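Long-range contacts in metallophosphoesterase (Clostridium thermocellum, PDB 4J6O), which probably hydrolyses phosphate esters, including the 2',3' phosphates of broken RNA ends, as the manganese-binding phosphatase domain of a bacterial RNA repair enzyme: residues K201-Y206 against V217-N222; L90-N95 against L151-A156. One frame throughout, in Å; residues are numbered along the deposited sequence. Where two conformers were deposited one is given.

Interaction 1. Residues K201-Y206 against V217-N222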
ATOM      1  N   LYS A 201      20.883   4.278  -5.083  1.00 39.62           N
ATOM      2  CA  LYS A 201      21.001   3.346  -6.186  1.00 48.38           C
ATOM      3  C   LYS A 201      19.669   2.683  -6.530  1.00 45.69           C
ATOM      4  O   LYS A 201      19.358   2.499  -7.707  1.00 35.85           O
ATOM      5  CB  LYS A 201      22.038   2.272  -5.839  1.00 65.30           C
ATOM      6  CG  LYS A 201      21.855   0.945  -6.578  1.00 61.70           C
ATOM      7  CD  LYS A 201      22.641  -0.179  -5.902  1.00 84.46           C
ATOM      8  CE  LYS A 201      22.311  -1.542  -6.490  1.00 47.48           C
ATOM      9  NZ  LYS A 201      22.760  -2.617  -5.551  1.00 83.69           N
ATOM     10  N   ALA A 202      18.906   2.303  -5.507  1.00 39.17           N
ATOM     11  CA  ALA A 202      17.660   1.556  -5.736  1.00 33.71           C
ATOM     12  C   ALA A 202      16.578   2.458  -6.269  1.00 26.82           C
ATOM     13  O   ALA A 202      16.414   3.597  -5.819  1.00 33.31           O
ATOM     14  CB  ALA A 202      17.180   0.936  -4.494  1.00 29.89           C
ATOM     15  N   LEU A 203      15.825   1.943  -7.224  1.00 24.18           N
ATOM     16  CA  LEU A 203      14.601   2.600  -7.619  1.00 23.93           C
ATOM     17  C   LEU A 203      13.604   2.455  -6.462  1.00 24.28           C
ATOM     18  O   LEU A 203      13.389   1.336  -5.992  1.00 23.44           O
ATOM     19  CB  LEU A 203      14.052   1.863  -8.824  1.00 26.53           C
ATOM     20  CG  LEU A 203      12.613   2.171  -9.245  1.00 27.50           C
ATOM     21  CD1 LEU A 203      12.494   3.595  -9.732  1.00 34.00           C
ATOM     22  CD2 LEU A 203      12.188   1.194 -10.363  1.00 26.35           C
ATOM     23  N   VAL A 204      12.985   3.558  -6.001  1.00 22.99           N
ATOM     24  CA  VAL A 204      12.021   3.448  -4.909  1.00 21.16           C
ATOM     25  C   VAL A 204      10.650   3.678  -5.472  1.00 21.18           C
ATOM     26  O   VAL A 204      10.367   4.749  -5.998  1.00 19.96           O
ATOM     27  CB  VAL A 204      12.259   4.520  -3.793  1.00 24.76           C
ATOM     28  CG1 VAL A 204      11.312   4.292  -2.623  1.00 22.84           C
ATOM     29  CG2 VAL A 204      13.743   4.510  -3.372  1.00 23.23           C
ATOM     30  N   VAL A 205       9.792   2.662  -5.355  1.00 19.78           N
ATOM     31  CA  VAL A 205       8.389   2.802  -5.801  1.00 16.71           C
ATOM     32  C   VAL A 205       7.566   2.895  -4.512  1.00 17.53           C
ATOM     33  O   VAL A 205       7.676   2.039  -3.627  1.00 18.15           O
ATOM     34  CB  VAL A 205       7.990   1.600  -6.621  1.00 17.66           C
ATOM     35  CG1 VAL A 205       6.571   1.746  -7.141  1.00 19.95           C
ATOM     36  CG2 VAL A 205       8.972   1.402  -7.800  1.00 20.27           C
ATOM     37  N   TYR A 206       6.759   3.942  -4.418  1.00 16.80           N
ATOM     38  CA  TYR A 206       6.047   4.236  -3.188  1.00 15.03           C
ATOM     39  C   TYR A 206       4.711   4.874  -3.494  1.00 17.92           C
ATOM     40  O   TYR A 206       4.391   5.072  -4.676  1.00 17.72           O
ATOM     41  CB  TYR A 206       6.941   5.123  -2.253  1.00 15.69           C
ATOM     42  CG  TYR A 206       7.150   6.539  -2.763  1.00 19.96           C
ATOM     43  CD1 TYR A 206       8.022   6.821  -3.821  1.00 21.07           C
ATOM     44  CD2 TYR A 206       6.510   7.584  -2.130  1.00 20.58           C
ATOM     45  CE1 TYR A 206       8.183   8.121  -4.272  1.00 22.99           C
ATOM     46  CE2 TYR A 206       6.654   8.894  -2.560  1.00 23.48           C
ATOM     47  CZ  TYR A 206       7.487   9.141  -3.650  1.00 23.63           C
ATOM     48  OH  TYR A 206       7.655  10.425  -4.076  1.00 27.43           O
ATOM     49  N   VAL A 217      10.609  11.215  -9.740  1.00 35.30           N
ATOM     50  CA  VAL A 217      11.586  12.211  -9.293  1.00 40.91           C
ATOM     51  C   VAL A 217      12.871  11.467  -8.916  1.00 44.80           C
ATOM     52  O   VAL A 217      12.860  10.700  -7.958  1.00 37.90           O
ATOM     53  CB  VAL A 217      11.081  12.959  -8.026  1.00 43.13           C
ATOM     54  CG1 VAL A 217      12.135  13.887  -7.469  1.00 47.32           C
ATOM     55  CG2 VAL A 217       9.781  13.720  -8.303  1.00 43.01           C
ATOM     56  N   ASN A 218      13.943  11.745  -9.661  0.53 37.50           N
ATOM     57  CA  ASN A 218      15.195  11.020  -9.512  0.53 34.47           C
ATOM     58  C   ASN A 218      14.831   9.553  -9.622  0.53 47.57           C
ATOM     59  O   ASN A 218      13.916   9.202 -10.355  0.53 30.95           O
ATOM     60  CB  ASN A 218      15.851  11.341  -8.170  0.53 30.14           C
ATOM     61  CG  ASN A 218      16.155  12.828  -8.018  0.53 29.53           C
ATOM     62  OD1 ASN A 218      16.760  13.443  -8.893  0.53 42.05           O
ATOM     63  ND2 ASN A 218      15.711  13.413  -6.911  0.53 42.34           N
ATOM     64  N   ASN A 219      15.497   8.696  -8.864  0.53 32.66           N
ATOM     65  CA  ASN A 219      15.224   7.285  -8.982  0.53 30.94           C
ATOM     66  C   ASN A 219      14.022   6.913  -8.117  0.53 25.48           C
ATOM     67  O   ASN A 219      14.119   5.966  -7.347  0.53 35.73           O
ATOM     68  CB  ASN A 219      16.442   6.487  -8.513  0.53 30.70           C
ATOM     69  CG  ASN A 219      16.557   5.124  -9.187  0.53 40.84           C
ATOM     70  OD1 ASN A 219      15.922   4.857 -10.197  0.53 43.00           O
ATOM     71  ND2 ASN A 219      17.398   4.265  -8.626  0.53 55.09           N
ATOM     72  N   THR A 220      12.909   7.653  -8.212  1.00 25.41           N
ATOM     73  CA  THR A 220      11.770   7.341  -7.331  1.00 22.95           C
ATOM     74  C   THR A 220      10.503   7.561  -8.088  1.00 24.18           C
ATOM     75  O   THR A 220      10.470   8.403  -8.969  1.00 27.11           O
ATOM     76  CB  THR A 220      11.690   8.222  -6.007  1.00 26.05           C
ATOM     77  OG1 THR A 220      11.224   9.546  -6.293  1.00 26.64           O
ATOM     78  CG2 THR A 220      13.063   8.327  -5.315  1.00 25.99           C
ATOM     79  N   ILE A 221       9.427   6.904  -7.678  1.00 23.46           N
ATOM     80  CA  ILE A 221       8.136   7.192  -8.333  1.00 22.75           C
ATOM     81  C   ILE A 221       6.991   6.949  -7.367  1.00 20.86           C
ATOM     82  O   ILE A 221       6.906   5.886  -6.739  1.00 20.83           O
ATOM     83  CB  ILE A 221       7.948   6.339  -9.614  1.00 23.78           C
ATOM     84  CG1 ILE A 221       6.594   6.675 -10.298  1.00 24.72           C
ATOM     85  CG2 ILE A 221       8.102   4.835  -9.382  1.00 24.72           C
ATOM     86  CD1 ILE A 221       6.477   6.089 -11.696  1.00 31.74           C
ATOM     87  N   ASN A 222       6.118   7.925  -7.257  1.00 23.49           N
ATOM     88  CA  ASN A 222       4.967   7.807  -6.382  1.00 17.77           C
ATOM     89  C   ASN A 222       3.816   7.365  -7.282  1.00 19.53           C
ATOM     90  O   ASN A 222       3.461   8.069  -8.247  1.00 23.22           O
ATOM     91  CB  ASN A 222       4.671   9.189  -5.794  1.00 23.67           C
ATOM     92  CG  ASN A 222       3.419   9.208  -4.898  1.00 22.13           C
ATOM     93  OD1 ASN A 222       2.632   8.274  -4.895  1.00 22.61           O
ATOM     94  ND2 ASN A 222       3.229  10.315  -4.157  1.00 24.46           N
TER
HETATM   95  O   HOH W   1       8.768  10.596  -6.558  1.00 32.36           O

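Interaction 2. Residues L90-N95 against L151-A156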
ATOM      1  N   LEU A  90       3.524  -9.669  -1.823  1.00 22.44           N
ATOM      2  CA  LEU A  90       3.954  -9.128  -0.551  1.00 22.77           C
ATOM      3  C   LEU A  90       3.226  -7.785  -0.329  1.00 19.32           C
ATOM      4  O   LEU A  90       2.700  -7.191  -1.254  1.00 22.48           O
ATOM      5  CB  LEU A  90       5.456  -8.844  -0.510  1.00 25.16           C
ATOM      6  CG  LEU A  90       6.449 -10.008  -0.739  1.00 32.98           C
ATOM      7  CD1 LEU A  90       7.858  -9.480  -0.851  1.00 29.09           C
ATOM      8  CD2 LEU A  90       6.331 -11.016   0.363  1.00 30.39           C
ATOM      9  N   CYS A  91       3.175  -7.367   0.924  1.00 21.83           N
ATOM     10  CA  CYS A  91       2.492  -6.115   1.261  1.00 22.09           C
ATOM     11  C   CYS A  91       3.319  -5.374   2.300  1.00 20.97           C
ATOM     12  O   CYS A  91       3.895  -5.990   3.250  1.00 25.92           O
ATOM     13  CB  CYS A  91       1.115  -6.448   1.849  1.00 24.98           C
ATOM     14  SG  CYS A  91       0.002  -5.005   2.092  1.00 25.00           S
ATOM     15  N   VAL A  92       3.423  -4.063   2.120  1.00 20.66           N
ATOM     16  CA  VAL A  92       4.044  -3.210   3.136  1.00 19.54           C
ATOM     17  C   VAL A  92       2.903  -2.376   3.677  1.00 20.39           C
ATOM     18  O   VAL A  92       1.843  -2.198   3.060  1.00 19.71           O
ATOM     19  CB  VAL A  92       5.212  -2.338   2.570  1.00 17.43           C
ATOM     20  CG1 VAL A  92       6.315  -3.261   2.076  1.00 19.65           C
ATOM     21  CG2 VAL A  92       4.745  -1.438   1.423  1.00 20.19           C
ATOM     22  N   PRO A  93       3.064  -1.913   4.890  1.00 21.85           N
ATOM     23  CA  PRO A  93       1.947  -1.257   5.535  1.00 19.16           C
ATOM     24  C   PRO A  93       1.824   0.229   5.208  1.00 20.68           C
ATOM     25  O   PRO A  93       2.802   0.934   5.100  1.00 19.59           O
ATOM     26  CB  PRO A  93       2.294  -1.443   7.033  1.00 21.41           C
ATOM     27  CG  PRO A  93       3.791  -1.314   7.055  1.00 19.11           C
ATOM     28  CD  PRO A  93       4.211  -2.115   5.786  1.00 21.75           C
ATOM     29  N   GLY A  94       0.563   0.686   5.092  1.00 21.02           N
ATOM     30  CA  GLY A  94       0.287   2.109   5.033  1.00 20.66           C
ATOM     31  C   GLY A  94      -0.119   2.615   6.421  1.00 22.27           C
ATOM     32  O   GLY A  94      -0.452   1.807   7.326  1.00 20.19           O
ATOM     33  N   ASN A  95      -0.157   3.937   6.571  1.00 21.53           N
ATOM     34  CA  ASN A  95      -0.551   4.546   7.816  0.57 35.70           C
ATOM     35  C   ASN A  95      -1.967   4.124   8.240  1.00 18.39           C
ATOM     36  O   ASN A  95      -2.268   3.946   9.447  1.00 23.93           O
ATOM     37  CB  ASN A  95      -0.387   6.093   7.727  0.57 29.85           C
ATOM     38  CG  ASN A  95      -1.017   6.743   6.435  0.57 31.19           C
ATOM     39  OD1 ASN A  95      -0.953   6.248   5.260  0.57 18.75           O
ATOM     40  ND2 ASN A  95      -1.609   7.911   6.675  0.57 46.92           N
ATOM     41  N   LEU A 151      15.666  -2.413  -6.136  1.00 25.50           N
ATOM     42  CA  LEU A 151      14.305  -1.941  -5.984  1.00 23.81           C
ATOM     43  C   LEU A 151      14.001  -1.855  -4.512  1.00 21.82           C
ATOM     44  O   LEU A 151      14.340  -2.782  -3.771  1.00 23.43           O
ATOM     45  CB  LEU A 151      13.360  -2.929  -6.671  1.00 21.25           C
ATOM     46  CG  LEU A 151      11.823  -2.745  -6.468  1.00 22.54           C
ATOM     47  CD1 LEU A 151      11.324  -1.425  -7.048  1.00 21.25           C
ATOM     48  CD2 LEU A 151      11.024  -4.012  -6.971  1.00 22.09           C
ATOM     49  N   VAL A 152      13.360  -0.768  -4.101  1.00 20.58           N
ATOM     50  CA  VAL A 152      12.835  -0.652  -2.710  1.00 19.31           C
ATOM     51  C   VAL A 152      11.364  -0.300  -2.840  1.00 20.67           C
ATOM     52  O   VAL A 152      11.005   0.583  -3.616  1.00 20.57           O
ATOM     53  CB  VAL A 152      13.598   0.437  -1.970  1.00 23.66           C
ATOM     54  CG1 VAL A 152      12.941   0.750  -0.610  1.00 24.34           C
ATOM     55  CG2 VAL A 152      15.095  -0.006  -1.710  1.00 25.93           C
ATOM     56  N   VAL A 153      10.525  -0.937  -2.033  1.00 19.80           N
ATOM     57  CA  VAL A 153       9.104  -0.553  -1.958  1.00 20.79           C
ATOM     58  C   VAL A 153       8.804  -0.191  -0.518  1.00 19.42           C
ATOM     59  O   VAL A 153       9.252  -0.855   0.422  1.00 19.56           O
ATOM     60  CB  VAL A 153       8.115  -1.635  -2.468  1.00 18.75           C
ATOM     61  CG1 VAL A 153       8.244  -1.813  -4.026  1.00 19.40           C
ATOM     62  CG2 VAL A 153       8.238  -2.974  -1.724  1.00 20.60           C
ATOM     63  N   ALA A 154       8.026   0.880  -0.358  1.00 20.37           N
ATOM     64  CA  ALA A 154       7.614   1.394   0.955  1.00 19.41           C
ATOM     65  C   ALA A 154       6.417   2.264   0.738  1.00 19.40           C
ATOM     66  O   ALA A 154       6.244   2.807  -0.378  1.00 20.66           O
ATOM     67  CB  ALA A 154       8.738   2.233   1.608  1.00 22.29           C
ATOM     68  N   HIS A 155       5.569   2.405   1.753  1.00 15.85           N
ATOM     69  CA  HIS A 155       4.361   3.229   1.533  1.00 16.02           C
ATOM     70  C   HIS A 155       4.700   4.696   1.306  1.00 18.20           C
ATOM     71  O   HIS A 155       4.326   5.259   0.257  1.00 17.16           O
ATOM     72  CB  HIS A 155       3.400   3.085   2.713  1.00 16.49           C
ATOM     73  CG  HIS A 155       2.192   3.914   2.569  1.00 15.57           C
ATOM     74  ND1 HIS A 155       1.194   3.599   1.664  1.00 17.78           N
ATOM     75  CD2 HIS A 155       1.830   5.067   3.160  1.00 18.58           C
ATOM     76  CE1 HIS A 155       0.257   4.531   1.718  1.00 20.36           C
ATOM     77  NE2 HIS A 155       0.611   5.430   2.627  1.00 19.48           N
ATOM     78  N   ALA A 156       5.361   5.330   2.266  1.00 17.69           N
ATOM     79  CA  ALA A 156       5.666   6.757   2.134  1.00 21.77           C
ATOM     80  C   ALA A 156       6.987   7.026   1.469  1.00 21.65           C
ATOM     81  O   ALA A 156       7.379   8.181   1.315  1.00 26.72           O
ATOM     82  CB  ALA A 156       5.589   7.464   3.521  1.00 19.25           C
TER
HETATM   83  O   HOH W   2       5.414   0.880   4.100  1.00 19.99           O

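Interaction 1. Residues K201-Y206 against V217-N222
The ring of Tyr206 lies across the side chain of Asn222 at about a right angle. Asn222 CB sits over one ring face, 4.0 Å from the centroid and 27° off the normal, a CH-pi contact displaced toward the rim. With chi1 at 70°, CG falls between the backbone N and the carbonyl carbon, which turns the ring across the neighbouring strand, over Asn222 and toward Thr220. Its phenol OH reaches a water at 2.7 Å, and the same water donates to Thr220 OG1. That hydroxyl in turn gives its proton to Val217 O, in the carbonyl plane at 2.6 Å, so a threonine serves both as a strand residue and as a tie to the preceding turn. The opposite sheet face is apolar: Val205 and Ile221 lie side by side, pointing the same way, their CG2 atoms 3.9 Å apart, as suits beta-branched residues in a buried sheet. Between the two strands runs a parallel ladder, with Ile221 N bonded to Val204 O at 2.9 Å and Tyr206 N to Ile221 O. Asn219, centre of an inverse gamma turn, offers its carbonyl to Val204 N as the strand begins. Tyr206 also meets Trp194 edge-to-face, while Tyr236 of strand 232-238 packs on Val205 and Ile221; strand 203-206 is flanked on its other side by strand 151-154.

Interaction 2. Residues L90-N95 against L151-A156
His155 and Gly94 meet where two sheets of the calcineurin-like phosphoesterase fold face each other, at the loops that follow strands 89-91 and 151-154. Going outward along the histidine, CB lies 3.3 Å from Pro93 O. CG is anti to the backbone N (chi1 178°), which carries the ring beneath Gly94 CA, 3.6 Å from CG. That alpha carbon stands over one ring face, 3.7 Å from the centroid and 15° off the normal, a CH-pi contact. CD2 and CE1 also lie under Gly94 CA, CD2 at 3.8 Å. Glycine suits the place because, with no side chain, its alpha carbon can lie directly on the ring; Gly94 is also the N-cap of helix 95-104, and its backbone N is bonded to Asp97 OD2. ND1 is hydrogen-bonded to Leu63 O, a bond that helps fix the ring's rotation, and NE2 is bonded to a citrate probably from the crystallisation liquor. The ring also touches Asp19 and Asp65, both ligands of the manganese, placing this contact beside the metal site. Toward the strands the contact becomes apolar: Val92 points at the other segment, its CG1 4.3 Å from Val153 CG2 and its CG2 3.9 Å from His155 N, a fit for a compact branched residue between two sheets. One water joins the two backbones, donating to Pro93 O and accepting from His155 N, 2.8 Å from each.

From the N terminus, strand 89-91 comes first, and interaction 2 closes a loop of 55 residues, about half of them helical, when the chain returns along strand 151-154. The chain then continues to strand 203-206, and interaction 1 closes a much shorter loop of ten residues with strand 220-222. The two loops follow in series, neither nesting nor crossing. They are nonetheless joined laterally, since strands 151-154 and 203-206 are neighbours in one sheet, probably bonded through Leu203 O to Val152 N and Val205 N to Val152 O. Interaction 1 thus extends that sheet by a further strand, whereas interaction 2 couples it to the sheet containing strand 89-91.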